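Local structure of importin subunit beta-1 (Saccharomyces cerevisiae, 5OWU) at residues I477-E486 / S522-Y530; E217-M226 / F258-L267. The protein carries proteins into the nucleus as the importin beta subunit, partnering importin alpha, which recognises the classical nuclear localization signal in the cargo. One frame throughout, in Å; residues are numbered along the deposited sequence.

Contact 1. Residues I477-E486 / S522-Y530; sequences IINLVEQLAE and SALTTMVEY
Tyr-530 lays its ring against Val-481, Glu-482 and Ala-485, and buries more surface here than any other residue. One face is covered by the backbone at Glu-482, whose CA sits 4.0 Å above the plane, offset toward the rim. The CB of Ala-485 comes in obliquely, 3.5 Å from Tyr-530 CD2, while Glu-482 CG lies 3.6 Å from Tyr-530 OH, so the hydroxyl end rests on methylene. Val-481 divides its two methyls between neighbours. CG1, anti to the backbone N (chi1 172°), packs on Tyr-530 CB and Thr-526 CG2; CG2 turns instead to Met-527, meeting its SD at 3.6 Å. The Met-527 chain is bent at chi2 and chi3, and the two side chains cross at about a right angle, with Ile-477 CG2 a looser neighbour of the sulfur. One turn earlier the helices draw together where Ile-478 meets Ala-523. Here Ile-478 CG1 lies 3.6 Å from the CA of Ala-523, and with only a methyl on that side the two CA atoms stand 5.5 Å apart.

Polar contact is sparse: no direct hydrogen bond joins the segments. Instead a water donates to Glu-482 OE2 and also hydrogen-bonds to Thr-526 OG1, 2.7 Å away. That bridge ties the extended glutamate chain to the threonine hydroxyl along the more exposed margin of the interface, and the water lies at the edge of the Tyr-530 ring, in its plane.

The helix axes run 15° from parallel. Beyond the contact, Ala-523 and Met-527 also pack on Leu-503, and the carbonyl of Tyr-530 is held by Tyr-493 OH. Side-by-side packing of the second helices of HEAT 11 and HEAT 12 is the stacking of successive repeats that builds a HEAT solenoid.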
loop_
_atom_site.group_PDB
_atom_site.type_symbol
_atom_site.label_atom_id
_atom_site.label_comp_id
_atom_site.label_asym_id
_atom_site.label_seq_id
_atom_site.Cartn_x
_atom_site.Cartn_y
_atom_site.Cartn_z
ATOM N N ILE A 477 4.129 -8.539 -23.830
ATOM C CA ILE A 477 4.459 -9.949 -24.017
ATOM C C ILE A 477 4.144 -10.735 -22.752
ATOM O O ILE A 477 3.563 -11.829 -22.807
ATOM C CB ILE A 477 5.933 -10.099 -24.439
ATOM C CG1 ILE A 477 6.112 -9.591 -25.874
ATOM C CG2 ILE A 477 6.387 -11.545 -24.327
ATOM C CD1 ILE A 477 7.551 -9.400 -26.289
ATOM N N ILE A 478 4.500 -10.184 -21.590
ATOM C CA ILE A 478 4.128 -10.831 -20.335
ATOM C C ILE A 478 2.623 -11.090 -20.308
ATOM O O ILE A 478 2.174 -12.211 -20.044
ATOM C CB ILE A 478 4.592 -9.982 -19.138
ATOM C CG1 ILE A 478 6.114 -10.060 -19.016
ATOM C CG2 ILE A 478 3.936 -10.459 -17.833
ATOM C CD1 ILE A 478 6.712 -9.032 -18.059
ATOM N N ASN A 479 1.822 -10.063 -20.614
ATOM C CA ASN A 479 0.365 -10.240 -20.603
ATOM C C ASN A 479 -0.079 -11.337 -21.565
ATOM O O ASN A 479 -0.928 -12.173 -21.226
ATOM C CB ASN A 479 -0.327 -8.930 -20.956
ATOM C CG ASN A 479 -0.158 -7.886 -19.893
ATOM O OD1 ASN A 479 0.334 -8.176 -18.810
ATOM N ND2 ASN A 479 -0.581 -6.659 -20.187
ATOM N N LEU A 480 0.462 -11.331 -22.786
ATOM C CA LEU A 480 0.087 -12.346 -23.763
ATOM C C LEU A 480 0.348 -13.742 -23.232
ATOM O O LEU A 480 -0.520 -14.622 -23.310
ATOM C CB LEU A 480 0.852 -12.138 -25.068
ATOM C CG LEU A 480 0.312 -11.099 -26.037
ATOM C CD1 LEU A 480 1.314 -10.899 -27.165
ATOM C CD2 LEU A 480 -1.042 -11.523 -26.587
ATOM N N VAL A 481 1.554 -13.973 -22.709
ATOM C CA VAL A 481 1.908 -15.306 -22.234
ATOM C C VAL A 481 1.029 -15.698 -21.053
ATOM O O VAL A 481 0.505 -16.816 -20.992
ATOM C CB VAL A 481 3.405 -15.361 -21.877
ATOM C CG1 VAL A 481 3.766 -16.685 -21.201
ATOM C CG2 VAL A 481 4.238 -15.155 -23.124
ATOM N N GLU A 482 0.850 -14.779 -20.100
ATOM C CA GLU A 482 0.057 -15.087 -18.912
ATOM C C GLU A 482 -1.376 -15.453 -19.278
ATOM O O GLU A 482 -1.950 -16.397 -18.717
ATOM C CB GLU A 482 0.073 -13.895 -17.951
ATOM C CG GLU A 482 1.329 -13.779 -17.109
ATOM C CD GLU A 482 1.318 -12.557 -16.209
ATOM O OE1 GLU A 482 0.433 -11.692 -16.379
ATOM O OE2 GLU A 482 2.201 -12.458 -15.335
ATOM N N GLN A 483 -1.972 -14.727 -20.220
ATOM C CA GLN A 483 -3.379 -14.939 -20.526
ATOM C C GLN A 483 -3.610 -16.066 -21.521
ATOM O O GLN A 483 -4.699 -16.641 -21.531
ATOM C CB GLN A 483 -3.995 -13.639 -21.055
ATOM C CG GLN A 483 -3.983 -12.519 -20.035
ATOM C CD GLN A 483 -4.854 -12.837 -18.835
ATOM O OE1 GLN A 483 -4.408 -12.776 -17.691
ATOM N NE2 GLN A 483 -6.105 -13.183 -19.100
ATOM N N LEU A 484 -2.622 -16.412 -22.345
ATOM C CA LEU A 484 -2.831 -17.444 -23.352
ATOM C C LEU A 484 -2.257 -18.799 -22.966
ATOM O O LEU A 484 -2.678 -19.812 -23.536
ATOM C CB LEU A 484 -2.230 -17.002 -24.690
ATOM C CG LEU A 484 -2.899 -15.775 -25.314
ATOM C CD1 LEU A 484 -2.155 -15.321 -26.550
ATOM C CD2 LEU A 484 -4.349 -16.082 -25.665
ATOM N N ALA A 485 -1.332 -18.851 -22.008
ATOM C CA ALA A 485 -0.670 -20.113 -21.700
ATOM C C ALA A 485 -1.643 -21.157 -21.162
ATOM O O ALA A 485 -1.426 -22.359 -21.358
ATOM C CB ALA A 485 0.454 -19.877 -20.694
ATOM N N GLU A 486 -2.718 -20.731 -20.493
ATOM C CA GLU A 486 -3.579 -21.685 -19.799
ATOM C C GLU A 486 -4.461 -22.475 -20.755
ATOM O O GLU A 486 -4.751 -23.648 -20.494
ATOM C CB GLU A 486 -4.449 -20.961 -18.769
ATOM C CG GLU A 486 -3.668 -20.066 -17.801
ATOM C CD GLU A 486 -2.700 -20.839 -16.915
ATOM O OE1 GLU A 486 -2.817 -20.743 -15.674
ATOM O OE2 GLU A 486 -1.821 -21.542 -17.455
ATOM N N SER A 522 12.512 -9.098 -17.058
ATOM C CA SER A 522 11.296 -9.525 -16.382
ATOM C C SER A 522 10.472 -10.432 -17.286
ATOM O O SER A 522 9.980 -11.477 -16.840
ATOM C CB SER A 522 10.475 -8.317 -15.935
ATOM O OG SER A 522 9.341 -8.742 -15.203
ATOM N N ALA A 523 10.347 -10.074 -18.570
ATOM C CA ALA A 523 9.553 -10.909 -19.462
ATOM C C ALA A 523 10.203 -12.270 -19.629
ATOM O O ALA A 523 9.501 -13.292 -19.670
ATOM C CB ALA A 523 9.360 -10.223 -20.816
ATOM N N LEU A 524 11.541 -12.317 -19.639
ATOM C CA LEU A 524 12.203 -13.610 -19.723
ATOM C C LEU A 524 11.817 -14.485 -18.543
ATOM O O LEU A 524 11.597 -15.692 -18.698
ATOM C CB LEU A 524 13.722 -13.436 -19.798
ATOM C CG LEU A 524 14.278 -12.949 -21.140
ATOM C CD1 LEU A 524 15.779 -12.797 -21.030
ATOM C CD2 LEU A 524 13.918 -13.889 -22.277
ATOM N N THR A 525 11.683 -13.886 -17.359
ATOM C CA THR A 525 11.268 -14.674 -16.210
ATOM C C THR A 525 9.901 -15.286 -16.468
ATOM O O THR A 525 9.698 -16.494 -16.279
ATOM C CB THR A 525 11.277 -13.806 -14.955
ATOM O OG1 THR A 525 12.629 -13.396 -14.688
ATOM C CG2 THR A 525 10.750 -14.573 -13.761
ATOM N N THR A 526 8.966 -14.477 -16.972
ATOM C CA THR A 526 7.662 -15.009 -17.351
ATOM C C THR A 526 7.823 -16.146 -18.354
ATOM O O THR A 526 7.217 -17.215 -18.198
ATOM C CB THR A 526 6.788 -13.886 -17.923
ATOM O OG1 THR A 526 6.522 -12.918 -16.902
ATOM C CG2 THR A 526 5.469 -14.420 -18.447
ATOM N N MET A 527 8.671 -15.952 -19.377
ATOM C CA MET A 527 8.809 -17.004 -20.379
ATOM C C MET A 527 9.250 -18.296 -19.714
ATOM O O MET A 527 8.768 -19.386 -20.054
ATOM C CB MET A 527 9.811 -16.613 -21.466
ATOM C CG MET A 527 9.527 -15.315 -22.176
ATOM S SD MET A 527 7.868 -15.232 -22.829
ATOM C CE MET A 527 7.995 -16.240 -24.306
ATOM N N VAL A 528 10.156 -18.186 -18.741
ATOM C CA VAL A 528 10.637 -19.378 -18.062
ATOM C C VAL A 528 9.498 -20.029 -17.302
ATOM O O VAL A 528 9.255 -21.236 -17.415
ATOM C CB VAL A 528 11.806 -19.030 -17.124
ATOM C CG1 VAL A 528 12.169 -20.237 -16.248
ATOM C CG2 VAL A 528 12.998 -18.578 -17.921
ATOM N N GLU A 529 8.744 -19.222 -16.560
ATOM C CA GLU A 529 7.808 -19.791 -15.606
ATOM C C GLU A 529 6.632 -20.460 -16.306
ATOM O O GLU A 529 6.071 -21.423 -15.778
ATOM C CB GLU A 529 7.370 -18.699 -14.636
ATOM C CG GLU A 529 8.544 -18.287 -13.714
ATOM C CD GLU A 529 8.255 -17.084 -12.836
ATOM O OE1 GLU A 529 7.416 -16.241 -13.223
ATOM O OE2 GLU A 529 8.888 -16.980 -11.758
ATOM N N TYR A 530 6.290 -20.018 -17.515
ATOM C CA TYR A 530 5.213 -20.636 -18.275
ATOM C C TYR A 530 5.700 -21.629 -19.322
ATOM O O TYR A 530 4.874 -22.182 -20.053
ATOM C CB TYR A 530 4.360 -19.554 -18.947
ATOM C CG TYR A 530 3.458 -18.832 -17.972
ATOM C CD1 TYR A 530 3.901 -17.714 -17.277
ATOM C CD2 TYR A 530 2.168 -19.286 -17.732
ATOM C CE1 TYR A 530 3.074 -17.058 -16.374
ATOM C CE2 TYR A 530 1.337 -18.642 -16.832
ATOM C CZ TYR A 530 1.792 -17.528 -16.161
ATOM O OH TYR A 530 0.959 -16.888 -15.278
HETATM O O HOH W 1 4.638 -13.818 -15.189
#

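Contact 2. Residues E217-M226 / F258-L267; sequences EREGERNYLM and FMKPYMEQAL
Tyr-262 reaches across to helix 219-226, and its OH is gripped twice. It donates to Asn-223 OD1 at a short 2.6 Å, tilted 22° from the carbonyl plane, and accepts from Arg-222 NE at 3.1 Å. The second bond is bent, 138° at the hydrogen, although the hydroxyl lies close to the guanidinium plane. Met-226 covers one face of the same ring: its CG sits over the centre, 3.8 Å from the centroid, in a CH-pi contact, and SD rides higher above that face as a more distant Met-aromatic neighbour. Bends at chi2 and chi3 carry Met-226 CE on to Met-259, whose SD it meets at 3.7 Å, and toward Leu-267 CD1. A phenylalanine in place of Tyr-262 could still lie under Met-226, but would probably leave Asn-223 OD1 and Arg-222 NE without the hydroxyl they share.

The next layer fixes Arg-222. A chi1 of -173° turns its chain away from its own amide nitrogen, and a kink at chi3 brings the guanidinium nearly parallel to the Phe-258 ring, with NH1 3.2 Å from Phe-258 CD1. Glu-219 CA lies on the opposite side, 3.5 Å above the guanidinium plane but offset toward the rim, while Arg-222 NH1 bonds to the carbonyl of Met-216. Glu-217 CG approaches Phe-258 CZ obliquely. On the tyrosine side, the carbonyl of Tyr-262 accepts from both Ala-266 N and Leu-267 N where the helix widens into a pi-type turn.

An aromatic side chain of another protein's chain meets Tyr-262 edge-to-face. Further out, Met-226 and Leu-267 both touch Leu-248, and Met-259 touches Ile-251, both of helix 238-255; Leu-267 also touches Phe-289 of helix 280-306, so the first helices of HEAT 6 and HEAT 7 rest on the second helices behind them.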
loop_
_atom_site.group_PDB
_atom_site.type_symbol
_atom_site.label_atom_id
_atom_site.label_comp_id
_atom_site.label_asym_id
_atom_site.label_seq_id
_atom_site.Cartn_x
_atom_site.Cartn_y
_atom_site.Cartn_z
ATOM N N GLU A 217 -25.082 13.847 10.335
ATOM C CA GLU A 217 -26.402 13.242 10.434
ATOM C C GLU A 217 -27.502 14.263 10.696
ATOM O O GLU A 217 -28.677 13.880 10.702
ATOM C CB GLU A 217 -26.398 12.176 11.529
ATOM C CG GLU A 217 -25.471 11.004 11.223
ATOM C CD GLU A 217 -25.349 10.028 12.375
ATOM O OE1 GLU A 217 -25.773 10.369 13.502
ATOM O OE2 GLU A 217 -24.823 8.916 12.151
ATOM N N ARG A 218 -27.167 15.536 10.900
ATOM C CA ARG A 218 -28.154 16.595 11.067
ATOM C C ARG A 218 -28.296 17.326 9.742
ATOM O O ARG A 218 -27.333 17.930 9.261
ATOM C CB ARG A 218 -27.753 17.570 12.173
ATOM C CG ARG A 218 -27.658 16.937 13.546
ATOM C CD ARG A 218 -26.925 17.838 14.525
ATOM N NE ARG A 218 -26.446 17.081 15.674
ATOM C CZ ARG A 218 -25.479 17.487 16.491
ATOM N NH1 ARG A 218 -24.873 18.652 16.295
ATOM N NH2 ARG A 218 -25.114 16.719 17.507
ATOM N N GLU A 219 -29.498 17.281 9.168
ATOM C CA GLU A 219 -29.695 17.785 7.813
ATOM C C GLU A 219 -29.293 19.250 7.696
ATOM O O GLU A 219 -28.646 19.641 6.721
ATOM C CB GLU A 219 -31.156 17.599 7.383
ATOM C CG GLU A 219 -31.387 17.803 5.887
ATOM C CD GLU A 219 -32.858 17.944 5.522
ATOM O OE1 GLU A 219 -33.726 17.553 6.334
ATOM O OE2 GLU A 219 -33.144 18.456 4.419
ATOM N N GLY A 220 -29.668 20.080 8.669
ATOM C CA GLY A 220 -29.384 21.504 8.557
ATOM C C GLY A 220 -27.898 21.810 8.600
ATOM O O GLY A 220 -27.394 22.617 7.810
ATOM N N GLU A 221 -27.174 21.166 9.520
ATOM C CA GLU A 221 -25.726 21.357 9.592
ATOM C C GLU A 221 -25.034 20.805 8.352
ATOM O O GLU A 221 -24.116 21.436 7.813
ATOM C CB GLU A 221 -25.167 20.685 10.845
ATOM C CG GLU A 221 -25.747 21.191 12.157
ATOM C CD GLU A 221 -25.005 20.640 13.363
ATOM O OE1 GLU A 221 -23.845 20.197 13.194
ATOM O OE2 GLU A 221 -25.578 20.646 14.476
ATOM N N ARG A 222 -25.440 19.616 7.902
ATOM C CA ARG A 222 -24.866 19.036 6.689
ATOM C C ARG A 222 -25.081 19.959 5.493
ATOM O O ARG A 222 -24.155 20.222 4.714
ATOM C CB ARG A 222 -25.489 17.659 6.444
ATOM C CG ARG A 222 -24.864 16.863 5.316
ATOM C CD ARG A 222 -25.536 15.504 5.141
ATOM N NE ARG A 222 -26.996 15.588 5.009
ATOM C CZ ARG A 222 -27.884 14.976 5.799
ATOM N NH1 ARG A 222 -27.498 14.202 6.803
ATOM N NH2 ARG A 222 -29.180 15.129 5.575
ATOM N N ASN A 223 -26.306 20.461 5.334
ATOM C CA ASN A 223 -26.607 21.381 4.245
ATOM C C ASN A 223 -25.708 22.606 4.310
ATOM O O ASN A 223 -25.098 22.993 3.307
ATOM C CB ASN A 223 -28.080 21.806 4.291
ATOM C CG ASN A 223 -29.030 20.711 3.817
ATOM O OD1 ASN A 223 -28.613 19.734 3.206
ATOM N ND2 ASN A 223 -30.320 20.883 4.095
ATOM N N TYR A 224 -25.609 23.234 5.487
ATOM C CA TYR A 224 -24.810 24.453 5.586
ATOM C C TYR A 224 -23.340 24.181 5.280
ATOM O O TYR A 224 -22.698 24.934 4.533
ATOM C CB TYR A 224 -24.950 25.070 6.977
ATOM C CG TYR A 224 -24.103 26.308 7.163
ATOM C CD1 TYR A 224 -24.435 27.497 6.532
ATOM C CD2 TYR A 224 -22.968 26.290 7.967
ATOM C CE1 TYR A 224 -23.668 28.631 6.692
ATOM C CE2 TYR A 224 -22.194 27.424 8.133
ATOM C CZ TYR A 224 -22.548 28.592 7.492
ATOM O OH TYR A 224 -21.785 29.728 7.653
ATOM N N LEU A 225 -22.784 23.116 5.858
ATOM C CA LEU A 225 -21.384 22.787 5.601
ATOM C C LEU A 225 -21.136 22.540 4.113
ATOM O O LEU A 225 -20.155 23.037 3.543
ATOM C CB LEU A 225 -20.974 21.565 6.419
ATOM C CG LEU A 225 -19.494 21.177 6.292
ATOM C CD1 LEU A 225 -18.601 22.355 6.642
ATOM C CD2 LEU A 225 -19.141 19.990 7.165
ATOM N N MET A 226 -22.007 21.756 3.470
ATOM C CA MET A 226 -21.827 21.484 2.044
ATOM C C MET A 226 -21.937 22.763 1.226
ATOM O O MET A 226 -21.199 22.953 0.252
ATOM C CB MET A 226 -22.853 20.454 1.567
ATOM C CG MET A 226 -22.596 19.039 2.097
ATOM S SD MET A 226 -20.991 18.423 1.567
ATOM C CE MET A 226 -21.320 18.055 -0.161
ATOM N N PHE A 258 -24.829 10.361 2.087
ATOM C CA PHE A 258 -25.565 11.617 2.182
ATOM C C PHE A 258 -25.423 12.501 0.945
ATOM O O PHE A 258 -25.910 13.636 0.954
ATOM C CB PHE A 258 -25.100 12.412 3.408
ATOM C CG PHE A 258 -25.341 11.723 4.719
ATOM C CD1 PHE A 258 -26.631 11.538 5.195
ATOM C CD2 PHE A 258 -24.276 11.301 5.497
ATOM C CE1 PHE A 258 -26.854 10.916 6.415
ATOM C CE2 PHE A 258 -24.490 10.683 6.720
ATOM C CZ PHE A 258 -25.777 10.493 7.180
ATOM N N MET A 259 -24.780 12.024 -0.118
ATOM C CA MET A 259 -24.409 12.916 -1.212
ATOM C C MET A 259 -25.453 13.056 -2.320
ATOM O O MET A 259 -25.297 13.933 -3.178
ATOM C CB MET A 259 -23.097 12.444 -1.832
ATOM C CG MET A 259 -21.896 12.634 -0.910
ATOM S SD MET A 259 -21.568 14.370 -0.527
ATOM C CE MET A 259 -22.310 14.533 1.102
ATOM N N LYS A 260 -26.493 12.229 -2.353
ATOM C CA LYS A 260 -27.410 12.283 -3.494
ATOM C C LYS A 260 -28.028 13.666 -3.680
ATOM O O LYS A 260 -27.997 14.186 -4.809
ATOM C CB LYS A 260 -28.483 11.193 -3.347
ATOM C CG LYS A 260 -29.331 10.958 -4.596
ATOM C CD LYS A 260 -30.395 9.901 -4.337
ATOM C CE LYS A 260 -31.179 9.571 -5.594
ATOM N NZ LYS A 260 -32.423 8.816 -5.283
ATOM N N PRO A 261 -28.566 14.326 -2.650
ATOM C CA PRO A 261 -29.153 15.659 -2.884
ATOM C C PRO A 261 -28.143 16.696 -3.343
ATOM O O PRO A 261 -28.469 17.549 -4.178
ATOM C CB PRO A 261 -29.757 16.023 -1.518
ATOM C CG PRO A 261 -29.868 14.729 -0.777
ATOM C CD PRO A 261 -28.729 13.891 -1.253
ATOM N N TYR A 262 -26.917 16.653 -2.819
ATOM C CA TYR A 262 -25.915 17.631 -3.229
ATOM C C TYR A 262 -25.445 17.364 -4.650
ATOM O O TYR A 262 -25.193 18.304 -5.414
ATOM C CB TYR A 262 -24.745 17.625 -2.239
ATOM C CG TYR A 262 -25.248 17.708 -0.819
ATOM C CD1 TYR A 262 -25.778 18.892 -0.320
ATOM C CD2 TYR A 262 -25.246 16.591 0.006
ATOM C CE1 TYR A 262 -26.272 18.967 0.975
ATOM C CE2 TYR A 262 -25.738 16.657 1.303
ATOM C CZ TYR A 262 -26.249 17.847 1.778
ATOM O OH TYR A 262 -26.738 17.921 3.061
ATOM N N MET A 263 -25.332 16.090 -5.026
ATOM C CA MET A 263 -25.013 15.755 -6.410
ATOM C C MET A 263 -26.098 16.272 -7.344
ATOM O O MET A 263 -25.812 16.938 -8.344
ATOM C CB MET A 263 -24.859 14.240 -6.569
ATOM C CG MET A 263 -23.539 13.667 -6.066
ATOM S SD MET A 263 -22.136 14.308 -6.979
ATOM C CE MET A 263 -21.557 15.404 -5.731
ATOM N N GLU A 264 -27.360 15.976 -7.023
ATOM C CA GLU A 264 -28.458 16.362 -7.903
ATOM C C GLU A 264 -28.565 17.874 -8.026
ATOM O O GLU A 264 -28.735 18.407 -9.129
ATOM C CB GLU A 264 -29.776 15.785 -7.387
ATOM C CG GLU A 264 -29.919 14.303 -7.614
ATOM C CD GLU A 264 -31.166 13.742 -6.980
ATOM O OE1 GLU A 264 -31.747 14.416 -6.108
ATOM O OE2 GLU A 264 -31.557 12.624 -7.351
ATOM N N GLN A 265 -28.461 18.586 -6.903
ATOM C CA GLN A 265 -28.815 19.998 -6.887
ATOM C C GLN A 265 -27.696 20.911 -7.367
ATOM O O GLN A 265 -27.983 22.051 -7.750
ATOM C CB GLN A 265 -29.243 20.406 -5.480
ATOM C CG GLN A 265 -30.503 19.693 -5.002
ATOM C CD GLN A 265 -30.815 19.980 -3.546
ATOM O OE1 GLN A 265 -30.384 20.994 -2.994
ATOM N NE2 GLN A 265 -31.561 19.082 -2.913
ATOM N N ALA A 266 -26.439 20.456 -7.372
ATOM C CA ALA A 266 -25.360 21.368 -7.747
ATOM C C ALA A 266 -24.081 20.703 -8.239
ATOM O O ALA A 266 -23.547 21.089 -9.281
ATOM C CB ALA A 266 -25.011 22.268 -6.561
ATOM N N LEU A 267 -23.559 19.726 -7.497
ATOM C CA LEU A 267 -22.188 19.291 -7.749
ATOM C C LEU A 267 -22.039 18.615 -9.107
ATOM O O LEU A 267 -20.991 18.729 -9.755
ATOM C CB LEU A 267 -21.731 18.366 -6.626
ATOM C CG LEU A 267 -21.240 19.036 -5.333
ATOM C CD1 LEU A 267 -20.817 18.017 -4.275
ATOM C CD2 LEU A 267 -20.087 19.981 -5.612
#

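How the contacts relate
Along the chain contact 2 comes first and is complete before contact 1 begins. Their centres are about 50 Å apart, their nearest atoms about 33 Å, and they share no helix and never touch. Both nevertheless join consecutive HEAT repeats of one all-helical solenoid. Contact 2 links the first helices of HEAT 6 and HEAT 7, at 39° to one another; contact 1 links the second helices of HEAT 11 and HEAT 12, which are closer to parallel. The two therefore sample the two helix layers of the superhelix at separate points, and another protein's chain lies against contact 2. Such serial joints build the long, curved body of this import receptor.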